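Side-chain contacts in ABC transporter periplasmic-binding protein YtfQ (Mycobacterium smegmatis, PDB 6HB0), which probably serves as the sugar-binding component of an ABC transporter for L-arabinofuranose, capturing the sugar outside the membrane for uptake: residues Lys195-Met198 with Glu199-Lys203; Gly230-Pro233 with Gly234-Ile237. One frame throughout, in Å; residues are numbered along the deposited sequence.

In the fold
From the N terminus, the chain reaches contact 1 within helix 191-204, which leads from strand 179-186 to strand 210-213 of the mixed sheet. It then runs through helix 216-228 and makes contact 2 in the loop before strand 238-242. Each contact is local, one along a helix and the other round a turn, so they follow in series and neither nests nor crosses. In space they touch through apolar tips: Leu202 CD2 lies 3.9 Å from Ile237 CD1, and the end of Met198 also reaches that methyl. Leu202 CD2 further meets Lys231 CD. The loop between helix 216-228 and strand 238-242 is thereby packed against helix 191-204.

Contact 1 of 2, residues Lys195-Met198 with Glu199-Lys203; sequences KQVM and EAFLK
Val197 and Phe201, one helical turn apart, lie side by side and point the same way. The methyl CG1 of Val197 sits over one face of the Phe201 ring, 3.7 Å from its centroid and 20° off the normal, a CH-pi contact offset toward the CZ rim. That methyl reaches the ring because it stands anti to the valine N (chi1 171°), the torsion that carries it along the helix toward Phe201. Val197 O lies over the same face at the other end of the ring, 3.4 Å from Phe201 CG, while also accepting the helical hydrogen bond from Phe201 N. Equivalent i to i+4 bonds run from Glu199 N to Lys195 O, Ala200 N to Gln196 O and Leu202 N to Met198 O.

Met198 bends at its second torsion (chi2 68°), bringing its methyl CE to 4.1 Å from Leu202 CG; the two side chains cross obliquely. Leu202 CG also lies 3.3 Å from Met198 O. The extended Lys195 chain passes Glu199 with its methylenes against the carboxylate: Lys195 CG is 3.5 Å from Glu199 OE2. The charges themselves do not meet, since Lys195 NZ and Glu199 OE2 are 4.9 Å apart, and the ammonium makes a long, weak ion pair with Glu224.

Helix 191-204 thus presents two buried surfaces: Val197 and Phe201 lie on strands 148-154 and 179-186, whereas Met198 packs on Ala222, Ala225 and Ile226 of helix 216-228.

Contact 2 of 2, residues Gly230-Pro233 with Gly234-Ile237; sequences GKKP and GTDI
A type II beta turn, Lys232-Pro233-Gly234-Thr235, lies in the loop that joins helix 216-228 to strand 238-242 in the lobe built on the mixed sheet. Just before it, Gly230 ends the helix in a Schellman motif. Pro233 and Gly234 hold the two central positions, Gly234 at a positive phi (96°) that favours glycine. Lys232 O closes the turn by accepting Thr235 N at 3.1 Å, from above the carbonyl plane, and takes a second bond from Asp236 N at 2.9 Å, this one in the plane. Asp236 returns the grip with its side chain: OD2 accepts Lys232 N at 2.9 Å on its anti side, 32° out of the carboxylate plane, and also lies against Lys232 CB. Lys232 is therefore held at both its backbone N and its O. Gly234 N donates to Ile237 O, while Ile237 N is buried without a partner. Pro233 packs on Met223, Ile226 and Glu227 of the preceding helix. At the outer side the Lys232 chain, bent at its third torsion, crosses Thr235, and one water joins their tips, 2.6 Å from Lys232 NZ and 3.1 Å from Thr235 OG1.

Contact 1 of 2, residues Lys195-Met198 with Glu199-Lys203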
ATOM      1  N   LYS A 195       3.157   9.201 -18.830  1.00 27.38           N
ATOM      2  CA  LYS A 195       3.742   9.337 -20.173  1.00 30.46           C
ATOM      3  C   LYS A 195       3.943  10.812 -20.564  1.00 30.52           C
ATOM      4  O   LYS A 195       5.006  11.185 -21.046  1.00 28.44           O
ATOM      5  CB  LYS A 195       2.861   8.653 -21.215  1.00 33.64           C
ATOM      6  CG  LYS A 195       3.404   8.700 -22.614  1.00 34.78           C
ATOM      7  CD  LYS A 195       2.496   8.026 -23.606  1.00 39.81           C
ATOM      8  CE  LYS A 195       3.208   7.885 -24.932  1.00 39.21           C
ATOM      9  NZ  LYS A 195       2.412   6.916 -25.699  1.00 43.73           N
ATOM     10  N   GLN A 196       2.924  11.617 -20.308  1.00 28.46           N
ATOM     11  CA  GLN A 196       2.944  13.061 -20.635  1.00 30.49           C
ATOM     12  C   GLN A 196       4.034  13.807 -19.859  1.00 30.96           C
ATOM     13  O   GLN A 196       4.747  14.631 -20.419  1.00 28.62           O
ATOM     14  CB  GLN A 196       1.585  13.644 -20.345  1.00 30.66           C
ATOM     15  CG  GLN A 196       1.489  15.165 -20.352  1.00 31.91           C
ATOM     16  CD  GLN A 196       0.047  15.626 -20.320  1.00 30.51           C
ATOM     17  OE1 GLN A 196      -0.814  15.010 -20.948  1.00 31.48           O
ATOM     18  NE2 GLN A 196      -0.221  16.712 -19.611  1.00 29.22           N
ATOM     19  N   VAL A 197       4.174  13.496 -18.569  1.00 28.71           N
ATOM     20  CA  VAL A 197       5.153  14.155 -17.748  1.00 31.11           C
ATOM     21  C   VAL A 197       6.555  13.694 -18.109  1.00 31.44           C
ATOM     22  O   VAL A 197       7.469  14.494 -18.129  1.00 28.15           O
ATOM     23  CB  VAL A 197       4.886  13.911 -16.259  1.00 31.23           C
ATOM     24  CG1 VAL A 197       6.047  14.424 -15.430  1.00 33.38           C
ATOM     25  CG2 VAL A 197       3.567  14.605 -15.887  1.00 35.30           C
ATOM     26  N   MET A 198       6.727  12.399 -18.373  1.00 27.87           N
ATOM     27  CA  MET A 198       8.022  11.931 -18.807  1.00 30.35           C
ATOM     28  C   MET A 198       8.440  12.594 -20.136  1.00 30.76           C
ATOM     29  O   MET A 198       9.635  12.871 -20.345  1.00 29.47           O
ATOM     30  CB  MET A 198       8.012  10.408 -18.976  1.00 25.71           C
ATOM     31  CG  MET A 198       9.398   9.825 -19.162  1.00 30.59           C
ATOM     32  SD  MET A 198      10.397   9.949 -17.709  1.00 32.29           S
ATOM     33  CE  MET A 198      12.049   9.840 -18.389  1.00 36.54           C
ATOM     34  N   GLU A 199       7.501  12.799 -21.051  1.00 31.35           N
ATOM     35  CA  GLU A 199       7.830  13.526 -22.306  1.00 33.55           C
ATOM     36  C   GLU A 199       8.366  14.887 -21.954  1.00 35.76           C
ATOM     37  O   GLU A 199       9.383  15.329 -22.488  1.00 38.43           O
ATOM     38  CB  GLU A 199       6.611  13.682 -23.244  1.00 35.76           C
ATOM     39  CG  GLU A 199       6.151  12.409 -23.967  1.00 44.27           C
ATOM     40  CD  GLU A 199       4.672  12.489 -24.442  1.00 47.92           C
ATOM     41  OE1 GLU A 199       4.087  13.620 -24.488  1.00 46.59           O
ATOM     42  OE2 GLU A 199       4.082  11.422 -24.769  1.00 49.27           O
ATOM     43  N   ALA A 200       7.695  15.566 -21.034  1.00 34.33           N
ATOM     44  CA  ALA A 200       8.121  16.890 -20.621  1.00 37.48           C
ATOM     45  C   ALA A 200       9.522  16.853 -20.009  1.00 37.50           C
ATOM     46  O   ALA A 200      10.320  17.736 -20.240  1.00 34.34           O
ATOM     47  CB  ALA A 200       7.156  17.478 -19.616  1.00 39.40           C
ATOM     48  N   PHE A 201       9.793  15.853 -19.179  1.00 34.70           N
ATOM     49  CA  PHE A 201      11.085  15.731 -18.532  1.00 32.78           C
ATOM     50  C   PHE A 201      12.196  15.517 -19.586  1.00 32.53           C
ATOM     51  O   PHE A 201      13.295  16.059 -19.452  1.00 36.01           O
ATOM     52  CB  PHE A 201      11.106  14.542 -17.566  1.00 30.70           C
ATOM     53  CG  PHE A 201      10.352  14.734 -16.289  1.00 32.39           C
ATOM     54  CD1 PHE A 201       9.952  15.985 -15.841  1.00 30.52           C
ATOM     55  CD2 PHE A 201      10.098  13.643 -15.483  1.00 34.52           C
ATOM     56  CE1 PHE A 201       9.345  16.155 -14.632  1.00 32.63           C
ATOM     57  CE2 PHE A 201       9.452  13.805 -14.275  1.00 32.40           C
ATOM     58  CZ  PHE A 201       9.104  15.067 -13.837  1.00 33.45           C
ATOM     59  N   LEU A 202      11.940  14.655 -20.547  1.00 33.17           N
ATOM     60  CA  LEU A 202      12.870  14.360 -21.634  1.00 36.27           C
ATOM     61  C   LEU A 202      13.195  15.626 -22.452  1.00 40.96           C
ATOM     62  O   LEU A 202      14.288  15.751 -22.990  1.00 39.42           O
ATOM     63  CB  LEU A 202      12.316  13.288 -22.559  1.00 34.31           C
ATOM     64  CG  LEU A 202      12.306  11.852 -21.970  1.00 35.61           C
ATOM     65  CD1 LEU A 202      11.316  10.972 -22.737  1.00 33.71           C
ATOM     66  CD2 LEU A 202      13.683  11.219 -21.941  1.00 34.59           C
ATOM     67  N   LYS A 203      12.244  16.543 -22.541  1.00 44.34           N
ATOM     68  CA  LYS A 203      12.465  17.815 -23.222  1.00 50.02           C
ATOM     69  C   LYS A 203      13.252  18.806 -22.385  1.00 46.66           C
ATOM     70  O   LYS A 203      14.107  19.493 -22.917  1.00 47.22           O
ATOM     71  CB  LYS A 203      11.130  18.443 -23.669  1.00 54.06           C
ATOM     72  CG  LYS A 203      10.647  17.908 -25.000  1.00 63.80           C
ATOM     73  CD  LYS A 203       9.168  18.203 -25.222  1.00 72.61           C
ATOM     74  CE  LYS A 203       8.590  17.348 -26.345  1.00 72.76           C
ATOM     75  NZ  LYS A 203       7.194  16.932 -26.047  1.00 71.52           N
TER

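Contact 2 of 2, residues Gly230-Pro233 with Gly234-Ile237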
ATOM      1  N   GLY A 230      13.211   7.131 -28.588  1.00 45.93           N
ATOM      2  CA  GLY A 230      14.292   6.281 -29.086  1.00 45.17           C
ATOM      3  C   GLY A 230      15.312   5.890 -28.034  1.00 46.46           C
ATOM      4  O   GLY A 230      16.427   5.554 -28.364  1.00 43.48           O
ATOM      5  N   LYS A 231      14.937   5.939 -26.759  1.00 39.92           N
ATOM      6  CA  LYS A 231      15.804   5.461 -25.687  1.00 38.51           C
ATOM      7  C   LYS A 231      15.295   4.134 -25.144  1.00 38.20           C
ATOM      8  O   LYS A 231      14.173   3.728 -25.422  1.00 41.59           O
ATOM      9  CB  LYS A 231      15.908   6.515 -24.575  1.00 39.85           C
ATOM     10  CG  LYS A 231      16.772   7.721 -24.943  1.00 45.30           C
ATOM     11  CD  LYS A 231      16.330   9.005 -24.261  1.00 51.96           C
ATOM     12  CE  LYS A 231      17.167  10.224 -24.670  1.00 51.64           C
ATOM     13  NZ  LYS A 231      18.571  10.142 -24.184  1.00 50.58           N
ATOM     14  N   LYS A 232      16.122   3.472 -24.347  1.00 39.94           N
ATOM     15  CA  LYS A 232      15.853   2.120 -23.909  1.00 41.40           C
ATOM     16  C   LYS A 232      15.551   2.116 -22.412  1.00 35.02           C
ATOM     17  O   LYS A 232      16.461   2.253 -21.597  1.00 35.96           O
ATOM     18  CB  LYS A 232      17.075   1.262 -24.220  1.00 47.71           C
ATOM     19  CG  LYS A 232      16.746  -0.074 -24.852  1.00 59.01           C
ATOM     20  CD  LYS A 232      17.881  -1.078 -24.635  1.00 63.80           C
ATOM     21  CE  LYS A 232      17.312  -2.447 -24.266  1.00 65.69           C
ATOM     22  NZ  LYS A 232      18.410  -3.410 -23.983  1.00 64.67           N
ATOM     23  N   PRO A 233      14.261   1.984 -22.043  1.00 34.24           N
ATOM     24  CA  PRO A 233      13.937   2.056 -20.613  1.00 32.56           C
ATOM     25  C   PRO A 233      14.509   0.868 -19.936  1.00 28.05           C
ATOM     26  O   PRO A 233      14.447  -0.190 -20.460  1.00 30.64           O
ATOM     27  CB  PRO A 233      12.404   2.012 -20.585  1.00 31.06           C
ATOM     28  CG  PRO A 233      12.048   1.292 -21.815  1.00 33.22           C
ATOM     29  CD  PRO A 233      13.054   1.758 -22.846  1.00 35.24           C
ATOM     30  N   GLY A 234      15.068   1.041 -18.775  1.00 31.91           N
ATOM     31  CA  GLY A 234      15.713  -0.063 -18.088  1.00 32.03           C
ATOM     32  C   GLY A 234      17.207  -0.132 -18.301  1.00 34.29           C
ATOM     33  O   GLY A 234      17.888  -0.733 -17.498  1.00 33.49           O
ATOM     34  N   THR A 235      17.710   0.468 -19.377  1.00 34.18           N
ATOM     35  CA  THR A 235      19.168   0.523 -19.607  1.00 39.20           C
ATOM     36  C   THR A 235      19.698   1.945 -19.696  1.00 34.43           C
ATOM     37  O   THR A 235      20.564   2.314 -18.932  1.00 38.87           O
ATOM     38  CB  THR A 235      19.564  -0.226 -20.887  1.00 42.73           C
ATOM     39  OG1 THR A 235      18.859  -1.463 -20.922  1.00 41.69           O
ATOM     40  CG2 THR A 235      21.063  -0.500 -20.881  1.00 45.77           C
ATOM     41  N   ASP A 236      19.171   2.734 -20.618  1.00 34.86           N
ATOM     42  CA  ASP A 236      19.579   4.142 -20.750  1.00 38.66           C
ATOM     43  C   ASP A 236      19.051   4.984 -19.609  1.00 38.41           C
ATOM     44  O   ASP A 236      19.753   5.860 -19.082  1.00 35.81           O
ATOM     45  CB  ASP A 236      19.021   4.717 -22.041  1.00 41.38           C
ATOM     46  CG  ASP A 236      19.615   4.056 -23.289  1.00 48.34           C
ATOM     47  OD1 ASP A 236      20.794   3.616 -23.181  1.00 48.78           O
ATOM     48  OD2 ASP A 236      18.934   4.022 -24.354  1.00 43.07           O
ATOM     49  N   ILE A 237      17.787   4.733 -19.266  1.00 31.93           N
ATOM     50  CA  ILE A 237      17.145   5.392 -18.137  1.00 30.59           C
ATOM     51  C   ILE A 237      16.513   4.266 -17.334  1.00 29.81           C
ATOM     52  O   ILE A 237      15.675   3.509 -17.842  1.00 31.33           O
ATOM     53  CB  ILE A 237      16.052   6.380 -18.586  1.00 33.27           C
ATOM     54  CG1 ILE A 237      16.674   7.522 -19.407  1.00 34.81           C
ATOM     55  CG2 ILE A 237      15.340   6.940 -17.370  1.00 34.01           C
ATOM     56  CD1 ILE A 237      15.700   8.557 -19.964  1.00 33.18           C
TER
HETATM   57  O   HOH W   1      20.560  -3.594 -22.466  1.00 62.89           O